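PDB 6Q1S: probable amino acid aminotransferase from Mycobacterium tuberculosis, which is probably a class IV aminotransferase, a member of the fold-type IV pyridoxal-phosphate proteins. Local coordinates for residues Gly29-Leu37 and His49-Met60; Asp87-Tyr95 and Thr106-Val114. All blocks are in the same frame, centred on the assembly; numbering follows the deposited sequence.

Contact 1: Gly29-Leu37 and His49-Met60; sequences GDGVFETLL and HLQRLTQSARLM. With PMP (4'-deoxy-4'-aminopyridoxal-5'-phosphate), chain G.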
loop_
_atom_site.group_PDB
_atom_site.type_symbol
_atom_site.label_atom_id
_atom_site.label_comp_id
_atom_site.label_asym_id
_atom_site.label_seq_id
_atom_site.Cartn_x
_atom_site.Cartn_y
_atom_site.Cartn_z
ATOM N N GLY B 29 -4.033 3.949 -3.744
ATOM C CA GLY B 29 -3.456 2.695 -4.204
ATOM C C GLY B 29 -4.447 1.556 -4.286
ATOM O O GLY B 29 -4.072 0.397 -4.075
ATOM N N ASP B 30 -5.707 1.858 -4.586
ATOM C CA ASP B 30 -6.799 0.892 -4.478
ATOM C C ASP B 30 -6.975 0.217 -5.832
ATOM O O ASP B 30 -7.754 0.658 -6.678
ATOM C CB ASP B 30 -8.078 1.588 -4.027
ATOM C CG ASP B 30 -9.124 0.621 -3.523
ATOM O OD1 ASP B 30 -10.241 1.071 -3.197
ATOM O OD2 ASP B 30 -8.822 -0.585 -3.416
ATOM N N GLY B 31 -6.249 -0.874 -6.034
ATOM C CA GLY B 31 -6.353 -1.622 -7.273
ATOM C C GLY B 31 -5.388 -2.784 -7.258
ATOM O O GLY B 31 -4.614 -2.966 -6.315
ATOM N N VAL B 32 -5.446 -3.577 -8.327
ATOM C CA VAL B 32 -4.569 -4.727 -8.491
ATOM C C VAL B 32 -3.844 -4.594 -9.822
ATOM O O VAL B 32 -4.278 -3.873 -10.725
ATOM C CB VAL B 32 -5.340 -6.062 -8.420
ATOM C CG1 VAL B 32 -6.073 -6.178 -7.094
ATOM C CG2 VAL B 32 -6.309 -6.183 -9.587
ATOM N N PHE B 33 -2.722 -5.302 -9.942
ATOM C CA PHE B 33 -1.953 -5.252 -11.174
ATOM C C PHE B 33 -1.195 -6.556 -11.369
ATOM O O PHE B 33 -1.127 -7.407 -10.479
ATOM C CB PHE B 33 -0.992 -4.055 -11.193
ATOM C CG PHE B 33 0.296 -4.287 -10.455
ATOM C CD1 PHE B 33 0.346 -4.204 -9.074
ATOM C CD2 PHE B 33 1.464 -4.559 -11.148
ATOM C CE1 PHE B 33 1.536 -4.408 -8.395
ATOM C CE2 PHE B 33 2.657 -4.764 -10.477
ATOM C CZ PHE B 33 2.692 -4.687 -9.099
ATOM N N GLU B 34 -0.626 -6.698 -12.566
ATOM C CA GLU B 34 0.200 -7.835 -12.933
ATOM C C GLU B 34 1.354 -7.336 -13.786
ATOM O O GLU B 34 1.244 -6.311 -14.461
ATOM C CB GLU B 34 -0.599 -8.899 -13.699
ATOM C CG GLU B 34 -1.483 -9.767 -12.820
ATOM C CD GLU B 34 -0.681 -10.640 -11.878
ATOM O OE1 GLU B 34 0.414 -11.092 -12.276
ATOM O OE2 GLU B 34 -1.143 -10.876 -10.743
ATOM N N THR B 35 2.463 -8.070 -13.755
ATOM C CA THR B 35 3.643 -7.730 -14.539
ATOM C C THR B 35 4.033 -8.925 -15.392
ATOM O O THR B 35 4.202 -10.033 -14.874
ATOM C CB THR B 35 4.819 -7.314 -13.648
ATOM O OG1 THR B 35 4.505 -6.086 -12.979
ATOM C CG2 THR B 35 6.078 -7.122 -14.482
ATOM N N LEU B 36 4.176 -8.694 -16.694
ATOM C CA LEU B 36 4.495 -9.745 -17.643
ATOM C C LEU B 36 5.740 -9.358 -18.424
ATOM O O LEU B 36 6.014 -8.175 -18.640
ATOM C CB LEU B 36 3.339 -10.002 -18.621
ATOM C CG LEU B 36 2.003 -10.494 -18.063
ATOM C CD1 LEU B 36 1.156 -9.331 -17.574
ATOM C CD2 LEU B 36 1.255 -11.296 -19.115
ATOM N N LEU B 37 6.490 -10.370 -18.843
ATOM C CA LEU B 37 7.698 -10.179 -19.632
ATOM C C LEU B 37 7.418 -10.528 -21.087
ATOM O O LEU B 37 6.879 -11.601 -21.380
ATOM C CB LEU B 37 8.844 -11.035 -19.091
ATOM C CG LEU B 37 10.172 -10.961 -19.847
ATOM C CD1 LEU B 37 10.881 -9.642 -19.576
ATOM C CD2 LEU B 37 11.060 -12.138 -19.474
ATOM N N HIS B 49 -1.087 -15.092 -15.414
ATOM C CA HIS B 49 -1.166 -13.741 -14.873
ATOM C C HIS B 49 -2.606 -13.247 -14.821
ATOM O O HIS B 49 -2.981 -12.517 -13.896
ATOM C CB HIS B 49 -0.300 -12.793 -15.704
ATOM C CG HIS B 49 1.167 -12.921 -15.428
ATOM N ND1 HIS B 49 1.974 -13.814 -16.097
ATOM C CD2 HIS B 49 1.972 -12.264 -14.560
ATOM C CE1 HIS B 49 3.213 -13.706 -15.650
ATOM N NE2 HIS B 49 3.238 -12.771 -14.718
ATOM N N LEU B 50 -3.428 -13.633 -15.800
ATOM C CA LEU B 50 -4.840 -13.267 -15.769
ATOM C C LEU B 50 -5.626 -14.105 -14.771
ATOM O O LEU B 50 -6.667 -13.658 -14.277
ATOM C CB LEU B 50 -5.456 -13.402 -17.161
ATOM C CG LEU B 50 -4.937 -12.471 -18.256
ATOM C CD1 LEU B 50 -5.552 -12.847 -19.593
ATOM C CD2 LEU B 50 -5.222 -11.015 -17.923
ATOM N N GLN B 51 -5.156 -15.317 -14.470
ATOM C CA GLN B 51 -5.792 -16.113 -13.424
ATOM C C GLN B 51 -5.556 -15.489 -12.056
ATOM O O GLN B 51 -6.483 -15.366 -11.248
ATOM C CB GLN B 51 -5.273 -17.549 -13.466
ATOM C CG GLN B 51 -5.930 -18.404 -14.535
ATOM C CD GLN B 51 -5.341 -19.799 -14.617
ATOM O OE1 GLN B 51 -4.399 -20.130 -13.897
ATOM N NE2 GLN B 51 -5.892 -20.623 -15.501
ATOM N N ARG B 52 -4.313 -15.093 -11.777
ATOM C CA ARG B 52 -4.018 -14.408 -10.526
ATOM C C ARG B 52 -4.661 -13.028 -10.484
ATOM O O ARG B 52 -5.081 -12.572 -9.415
ATOM C CB ARG B 52 -2.506 -14.305 -10.339
ATOM C CG ARG B 52 -2.074 -13.637 -9.051
ATOM C CD ARG B 52 -0.603 -13.884 -8.804
ATOM N NE ARG B 52 0.224 -12.939 -9.547
ATOM C CZ ARG B 52 1.546 -13.023 -9.647
ATOM N NH1 ARG B 52 2.195 -14.008 -9.043
ATOM N NH2 ARG B 52 2.220 -12.120 -10.346
ATOM N N LEU B 53 -4.741 -12.350 -11.633
ATOM C CA LEU B 53 -5.437 -11.070 -11.689
ATOM C C LEU B 53 -6.908 -11.229 -11.332
ATOM O O LEU B 53 -7.484 -10.376 -10.643
ATOM C CB LEU B 53 -5.288 -10.451 -13.078
ATOM C CG LEU B 53 -5.928 -9.074 -13.265
ATOM C CD1 LEU B 53 -5.117 -8.011 -12.545
ATOM C CD2 LEU B 53 -6.056 -8.744 -14.742
ATOM N N THR B 54 -7.533 -12.318 -11.786
ATOM C CA THR B 54 -8.921 -12.575 -11.421
ATOM C C THR B 54 -9.051 -12.805 -9.921
ATOM O O THR B 54 -10.016 -12.352 -9.293
ATOM C CB THR B 54 -9.455 -13.777 -12.203
ATOM O OG1 THR B 54 -9.443 -13.479 -13.606
ATOM C CG2 THR B 54 -10.875 -14.118 -11.771
ATOM N N GLN B 55 -8.069 -13.479 -9.324
ATOM C CA GLN B 55 -8.124 -13.751 -7.893
ATOM C C GLN B 55 -7.863 -12.487 -7.084
ATOM O O GLN B 55 -8.531 -12.242 -6.073
ATOM C CB GLN B 55 -7.123 -14.847 -7.536
ATOM C CG GLN B 55 -7.602 -16.242 -7.892
ATOM C CD GLN B 55 -8.773 -16.674 -7.038
ATOM O OE1 GLN B 55 -8.953 -16.179 -5.926
ATOM N NE2 GLN B 55 -9.579 -17.597 -7.551
ATOM N N SER B 56 -6.896 -11.673 -7.515
ATOM C CA SER B 56 -6.627 -10.415 -6.825
ATOM C C SER B 56 -7.838 -9.494 -6.877
ATOM O O SER B 56 -8.111 -8.760 -5.921
ATOM C CB SER B 56 -5.405 -9.726 -7.433
ATOM O OG SER B 56 -4.254 -10.544 -7.342
ATOM N N ALA B 57 -8.576 -9.519 -7.988
ATOM C CA ALA B 57 -9.781 -8.703 -8.092
ATOM C C ALA B 57 -10.863 -9.190 -7.134
ATOM O O ALA B 57 -11.604 -8.381 -6.563
ATOM C CB ALA B 57 -10.295 -8.703 -9.531
ATOM N N ARG B 58 -10.969 -10.508 -6.943
ATOM C CA ARG B 58 -11.974 -11.039 -6.027
ATOM C C ARG B 58 -11.646 -10.686 -4.583
ATOM O O ARG B 58 -12.534 -10.296 -3.815
ATOM C CB ARG B 58 -12.075 -12.557 -6.173
ATOM C CG ARG B 58 -13.235 -13.170 -5.396
ATOM C CD ARG B 58 -13.128 -14.684 -5.328
ATOM N NE ARG B 58 -11.844 -15.099 -4.766
ATOM C CZ ARG B 58 -11.501 -16.360 -4.524
ATOM N NH1 ARG B 58 -12.344 -17.348 -4.798
ATOM N NH2 ARG B 58 -10.307 -16.634 -4.013
ATOM N N LEU B 59 -10.375 -10.812 -4.198
ATOM C CA LEU B 59 -9.955 -10.439 -2.853
ATOM C C LEU B 59 -10.109 -8.951 -2.586
ATOM O O LEU B 59 -10.182 -8.547 -1.421
ATOM C CB LEU B 59 -8.501 -10.854 -2.627
ATOM C CG LEU B 59 -8.238 -12.359 -2.574
ATOM C CD1 LEU B 59 -6.782 -12.662 -2.885
ATOM C CD2 LEU B 59 -8.626 -12.913 -1.214
ATOM N N MET B 60 -10.165 -8.130 -3.631
ATOM C CA MET B 60 -10.263 -6.686 -3.482
ATOM C C MET B 60 -11.659 -6.159 -3.770
ATOM O O MET B 60 -11.837 -4.940 -3.873
ATOM C CB MET B 60 -9.239 -6.001 -4.383
ATOM C CG MET B 60 -7.833 -6.073 -3.828
ATOM S SD MET B 60 -7.551 -4.764 -2.627
ATOM C CE MET B 60 -7.435 -3.356 -3.721
HETATM N N1 PMP G . 6.098 -11.745 -4.367
HETATM C C2 PMP G . 5.785 -10.436 -4.514
HETATM C C2A PMP G . 5.430 -9.606 -3.307
HETATM C C3 PMP G . 5.791 -9.812 -5.861
HETATM O O3 PMP G . 5.480 -8.499 -6.034
HETATM C C4 PMP G . 6.147 -10.674 -7.010
HETATM C C4A PMP G . 6.182 -10.134 -8.420
HETATM N N4A PMP G . 7.198 -9.071 -8.513
HETATM C C5 PMP G . 6.469 -12.091 -6.716
HETATM C C6 PMP G . 6.422 -12.543 -5.400
HETATM C C5A PMP G . 6.840 -13.035 -7.838
HETATM O O4P PMP G . 5.712 -13.231 -8.688
HETATM P P PMP G . 5.908 -13.513 -10.261
HETATM O O1P PMP G . 6.623 -12.332 -10.872
HETATM O O2P PMP G . 6.732 -14.768 -10.432
HETATM O O3P PMP G . 4.555 -13.688 -10.906
#
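Arg52 sends its chain out toward Glu34 with N and CG on opposite sides of the CA-CB bond (chi1 -179°) and then bends at chi3, while Glu34 folds at chi2 (-66°) to turn its carboxylate to meet it. The guanidinium grips the carboxylate side-on. Arg52 NE bonds Glu34 OE2 at 2.7 Å, nearly straight (175°) and in the guanidinium plane, and NH2 of Arg52 bonds OE1 of Glu34 at 2.8 Å with the oxygen tilted from that plane; both oxygens use syn lone pairs. Arg52 NH2 also donates to phosphate oxygen O3P of PMP at 2.9 Å, and NH1 adds a weak bond to the same oxygen besides one to the carbonyl of Arg216. Glu34 is thus a second-shell residue that fixes the rotation of the Arg52 guanidinium, which binds the PMP phosphate. Beside this pair Leu36 lays its CG over one face of the His49 imidazole, a CH-pi contact 3.8 Å from the centroid, while Glu34 OE1 lies at the ring's edge. His49 is held by Leu45 O at ND1 and Ser255 OG at NE2. The contact lays helix 49-59 antiparallel along strand 31-37 in the small N-terminal domain of the class IV aminotransferase fold. Farther from PMP the packing turns apolar: Val32 splits its branches, CG2 meeting Leu53 CD1 at 3.7 Å and CG1 lying against Ser56 CB (3.6 Å) and Met60 CG. Met60, just past the helix, lies alongside Asp30, whose OD1 forms a salt bridge with Arg97; Arg163 of the second subunit packs against both.

Contact 2: Asp87-Tyr95 and Thr106-Val114; sequences DEGALRLIY and TAYVMVSPV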
loop_
_atom_site.group_PDB
_atom_site.type_symbol
_atom_site.label_atom_id
_atom_site.label_comp_id
_atom_site.label_asym_id
_atom_site.label_seq_id
_atom_site.Cartn_x
_atom_site.Cartn_y
_atom_site.Cartn_z
ATOM N N ASP B 87 14.031 -5.913 -28.234
ATOM C CA ASP B 87 14.378 -6.023 -26.827
ATOM C C ASP B 87 13.198 -6.559 -26.028
ATOM O O ASP B 87 12.040 -6.490 -26.450
ATOM C CB ASP B 87 14.796 -4.667 -26.259
ATOM C CG ASP B 87 16.054 -4.126 -26.897
ATOM O OD1 ASP B 87 16.854 -4.931 -27.418
ATOM O OD2 ASP B 87 16.244 -2.892 -26.872
ATOM N N GLU B 88 13.506 -7.097 -24.852
ATOM C CA GLU B 88 12.450 -7.540 -23.960
ATOM C C GLU B 88 11.674 -6.332 -23.447
ATOM O O GLU B 88 12.176 -5.204 -23.416
ATOM C CB GLU B 88 13.026 -8.348 -22.798
ATOM C CG GLU B 88 13.409 -9.772 -23.176
ATOM C CD GLU B 88 14.155 -10.493 -22.071
ATOM O OE1 GLU B 88 14.656 -11.609 -22.324
ATOM O OE2 GLU B 88 14.239 -9.949 -20.950
ATOM N N GLY B 89 10.425 -6.576 -23.051
ATOM C CA GLY B 89 9.566 -5.515 -22.585
ATOM C C GLY B 89 8.954 -5.851 -21.239
ATOM O O GLY B 89 8.820 -7.014 -20.860
ATOM N N ALA B 90 8.589 -4.798 -20.520
ATOM C CA ALA B 90 7.922 -4.909 -19.227
ATOM C C ALA B 90 6.459 -4.540 -19.444
ATOM O O ALA B 90 6.109 -3.358 -19.496
ATOM C CB ALA B 90 8.582 -4.007 -18.189
ATOM N N LEU B 91 5.609 -5.555 -19.571
ATOM C CA LEU B 91 4.184 -5.363 -19.796
ATOM C C LEU B 91 3.449 -5.477 -18.467
ATOM O O LEU B 91 3.618 -6.463 -17.742
ATOM C CB LEU B 91 3.651 -6.390 -20.798
ATOM C CG LEU B 91 2.246 -6.164 -21.359
ATOM C CD1 LEU B 91 2.192 -6.538 -22.830
ATOM C CD2 LEU B 91 1.236 -6.975 -20.573
ATOM N N ARG B 92 2.632 -4.474 -18.157
ATOM C CA ARG B 92 1.919 -4.420 -16.889
ATOM C C ARG B 92 0.439 -4.165 -17.136
ATOM O O ARG B 92 0.076 -3.375 -18.010
ATOM C CB ARG B 92 2.484 -3.327 -15.969
ATOM C CG ARG B 92 3.688 -3.771 -15.151
ATOM C CD ARG B 92 4.363 -2.596 -14.455
ATOM N NE ARG B 92 4.807 -1.550 -15.372
ATOM C CZ ARG B 92 5.320 -0.390 -14.974
ATOM N NH1 ARG B 92 5.459 -0.136 -13.679
ATOM N NH2 ARG B 92 5.693 0.517 -15.867
ATOM N N LEU B 93 -0.406 -4.853 -16.371
ATOM C CA LEU B 93 -1.855 -4.678 -16.409
ATOM C C LEU B 93 -2.288 -3.911 -15.168
ATOM O O LEU B 93 -2.134 -4.410 -14.052
ATOM C CB LEU B 93 -2.568 -6.028 -16.462
ATOM C CG LEU B 93 -1.839 -7.143 -17.204
ATOM C CD1 LEU B 93 -2.540 -8.474 -16.993
ATOM C CD2 LEU B 93 -1.770 -6.804 -18.672
ATOM N N ILE B 94 -2.836 -2.715 -15.357
ATOM C CA ILE B 94 -3.273 -1.874 -14.248
ATOM C C ILE B 94 -4.791 -1.940 -14.165
ATOM O O ILE B 94 -5.488 -1.617 -15.134
ATOM C CB ILE B 94 -2.792 -0.424 -14.411
ATOM C CG1 ILE B 94 -1.292 -0.391 -14.708
ATOM C CG2 ILE B 94 -3.115 0.382 -13.160
ATOM C CD1 ILE B 94 -0.433 -0.901 -13.573
ATOM N N TYR B 95 -5.305 -2.358 -13.009
ATOM C CA TYR B 95 -6.739 -2.551 -12.795
ATOM C C TYR B 95 -7.095 -1.891 -11.466
ATOM O O TYR B 95 -6.845 -2.455 -10.398
ATOM C CB TYR B 95 -7.098 -4.034 -12.807
ATOM C CG TYR B 95 -8.582 -4.327 -12.792
ATOM C CD1 TYR B 95 -9.473 -3.550 -13.519
ATOM C CD2 TYR B 95 -9.086 -5.402 -12.072
ATOM C CE1 TYR B 95 -10.831 -3.823 -13.509
ATOM C CE2 TYR B 95 -10.438 -5.685 -12.059
ATOM C CZ TYR B 95 -11.307 -4.894 -12.778
ATOM O OH TYR B 95 -12.656 -5.175 -12.767
ATOM N N THR B 106 -10.992 1.513 -13.448
ATOM C CA THR B 106 -9.924 1.883 -14.367
ATOM C C THR B 106 -9.123 0.641 -14.738
ATOM O O THR B 106 -8.748 -0.147 -13.865
ATOM C CB THR B 106 -9.009 2.936 -13.742
ATOM O OG1 THR B 106 -9.792 4.053 -13.299
ATOM C CG2 THR B 106 -7.982 3.417 -14.756
ATOM N N ALA B 107 -8.880 0.462 -16.036
ATOM C CA ALA B 107 -8.192 -0.726 -16.526
ATOM C C ALA B 107 -7.433 -0.383 -17.797
ATOM O O ALA B 107 -8.026 0.133 -18.748
ATOM C CB ALA B 107 -9.187 -1.859 -16.790
ATOM N N TYR B 108 -6.131 -0.661 -17.816
ATOM C CA TYR B 108 -5.345 -0.450 -19.024
ATOM C C TYR B 108 -4.112 -1.343 -18.989
ATOM O O TYR B 108 -3.780 -1.949 -17.966
ATOM C CB TYR B 108 -4.956 1.023 -19.204
ATOM C CG TYR B 108 -4.082 1.603 -18.116
ATOM C CD1 TYR B 108 -4.640 2.180 -16.982
ATOM C CD2 TYR B 108 -2.699 1.597 -18.234
ATOM C CE1 TYR B 108 -3.844 2.721 -15.991
ATOM C CE2 TYR B 108 -1.896 2.135 -17.248
ATOM C CZ TYR B 108 -2.473 2.696 -16.129
ATOM O OH TYR B 108 -1.674 3.235 -15.148
ATOM N N VAL B 109 -3.436 -1.409 -20.134
ATOM C CA VAL B 109 -2.242 -2.223 -20.326
ATOM C C VAL B 109 -1.095 -1.303 -20.717
ATOM O O VAL B 109 -1.268 -0.394 -21.536
ATOM C CB VAL B 109 -2.478 -3.304 -21.403
ATOM C CG1 VAL B 109 -1.161 -3.898 -21.882
ATOM C CG2 VAL B 109 -3.394 -4.388 -20.871
ATOM N N MET B 110 0.077 -1.539 -20.129
ATOM C CA MET B 110 1.226 -0.665 -20.318
ATOM C C MET B 110 2.486 -1.484 -20.546
ATOM O O MET B 110 2.759 -2.426 -19.797
ATOM C CB MET B 110 1.409 0.253 -19.106
ATOM C CG MET B 110 2.640 1.122 -19.172
ATOM S SD MET B 110 2.610 2.423 -17.929
ATOM C CE MET B 110 2.112 1.481 -16.491
ATOM N N VAL B 111 3.251 -1.120 -21.575
ATOM C CA VAL B 111 4.540 -1.736 -21.862
ATOM C C VAL B 111 5.625 -0.683 -21.692
ATOM O O VAL B 111 5.473 0.457 -22.148
ATOM C CB VAL B 111 4.580 -2.341 -23.280
ATOM C CG1 VAL B 111 5.763 -3.286 -23.416
ATOM C CG2 VAL B 111 3.275 -3.054 -23.593
ATOM N N SER B 112 6.720 -1.065 -21.051
ATOM C CA SER B 112 7.824 -0.169 -20.752
ATOM C C SER B 112 9.130 -0.928 -20.924
ATOM O O SER B 112 9.135 -2.163 -20.951
ATOM C CB SER B 112 7.712 0.394 -19.329
ATOM O OG SER B 112 6.573 1.230 -19.201
ATOM N N PRO B 113 10.253 -0.221 -21.044
ATOM C CA PRO B 113 11.542 -0.912 -21.157
ATOM C C PRO B 113 11.915 -1.652 -19.882
ATOM O O PRO B 113 11.613 -1.217 -18.768
ATOM C CB PRO B 113 12.534 0.223 -21.445
ATOM C CG PRO B 113 11.697 1.334 -21.984
ATOM C CD PRO B 113 10.382 1.228 -21.285
ATOM N N VAL B 114 12.591 -2.779 -20.063
ATOM C CA VAL B 114 13.098 -3.557 -18.927
ATOM C C VAL B 114 14.295 -2.835 -18.317
ATOM O O VAL B 114 15.243 -2.488 -19.047
ATOM C CB VAL B 114 13.473 -4.971 -19.376
ATOM C CG1 VAL B 114 14.113 -5.742 -18.235
ATOM C CG2 VAL B 114 12.244 -5.703 -19.893
#
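Ile94 lies over one face of the Tyr108 ring, its CB 3.8 Å from the centroid and 20° off the normal, a CH-pi contact between side chains that run side by side. Tyr108 takes chi1 62°, with CG between the backbone N and the carbonyl carbon, which turns the ring onto the Ile94 side chain. On the same sheet face Met110 runs beside Arg92 and sets CE over one face of its guanidinium, 3.8 Å from NH2. Ser112 OG lies at the guanidinium edge, near its plane. Arg92 NE is buried without a partner in the model. Underneath, strands 89-95 and 106-113 form an antiparallel beta hairpin in the antiparallel sheet of the small domain. Its hydrogen-bonded pairs are Ala90-Ser112, Arg92-Met110 and Ile94-Tyr108, each bonded in both directions; Arg92 N to Met110 O is 2.6 Å. The other face is apolar: Leu91 CD1 meets Val111 CG2 at 3.7 Å, Leu93 CD2 meets Val109 CG2 at 3.6 Å, and Tyr95, its aromatic member, touches Ala107 CB with CD1 at 3.7 Å. Trp70 and Trp81 of helix 67-84 cover the valines. The Arg92 face instead looks to the second subunit, where Glu100 forms a salt bridge with Arg92 NH1, Ala21 O bonds Tyr108 OH, and Val27 packs against Arg92, Ile94 and Met110.

In the fold
Strand 3-6 comes first in the chain; later, strand 31-39 turns through the short strand 42-43 into helix 46-59, and contact 1 closes that loop by laying the helix back on the strand. Helix 67-84 follows before strand 89-96 begins contact 2, which closes the next loop as a hairpin with strand 106-113. The loops are in series, neither nested nor crossed, yet the contacts meet in space: strands 31-39 and 89-96 are neighbours in one antiparallel sheet, with probable hydrogen bonds from Leu36 N to Leu91 O and from Val32 N to Tyr95 O. Contact 1 joins this sheet to the PMP phosphate; contact 2 extends it to strand 106-113, beyond which strand 3-6 lies, and both touch the second subunit.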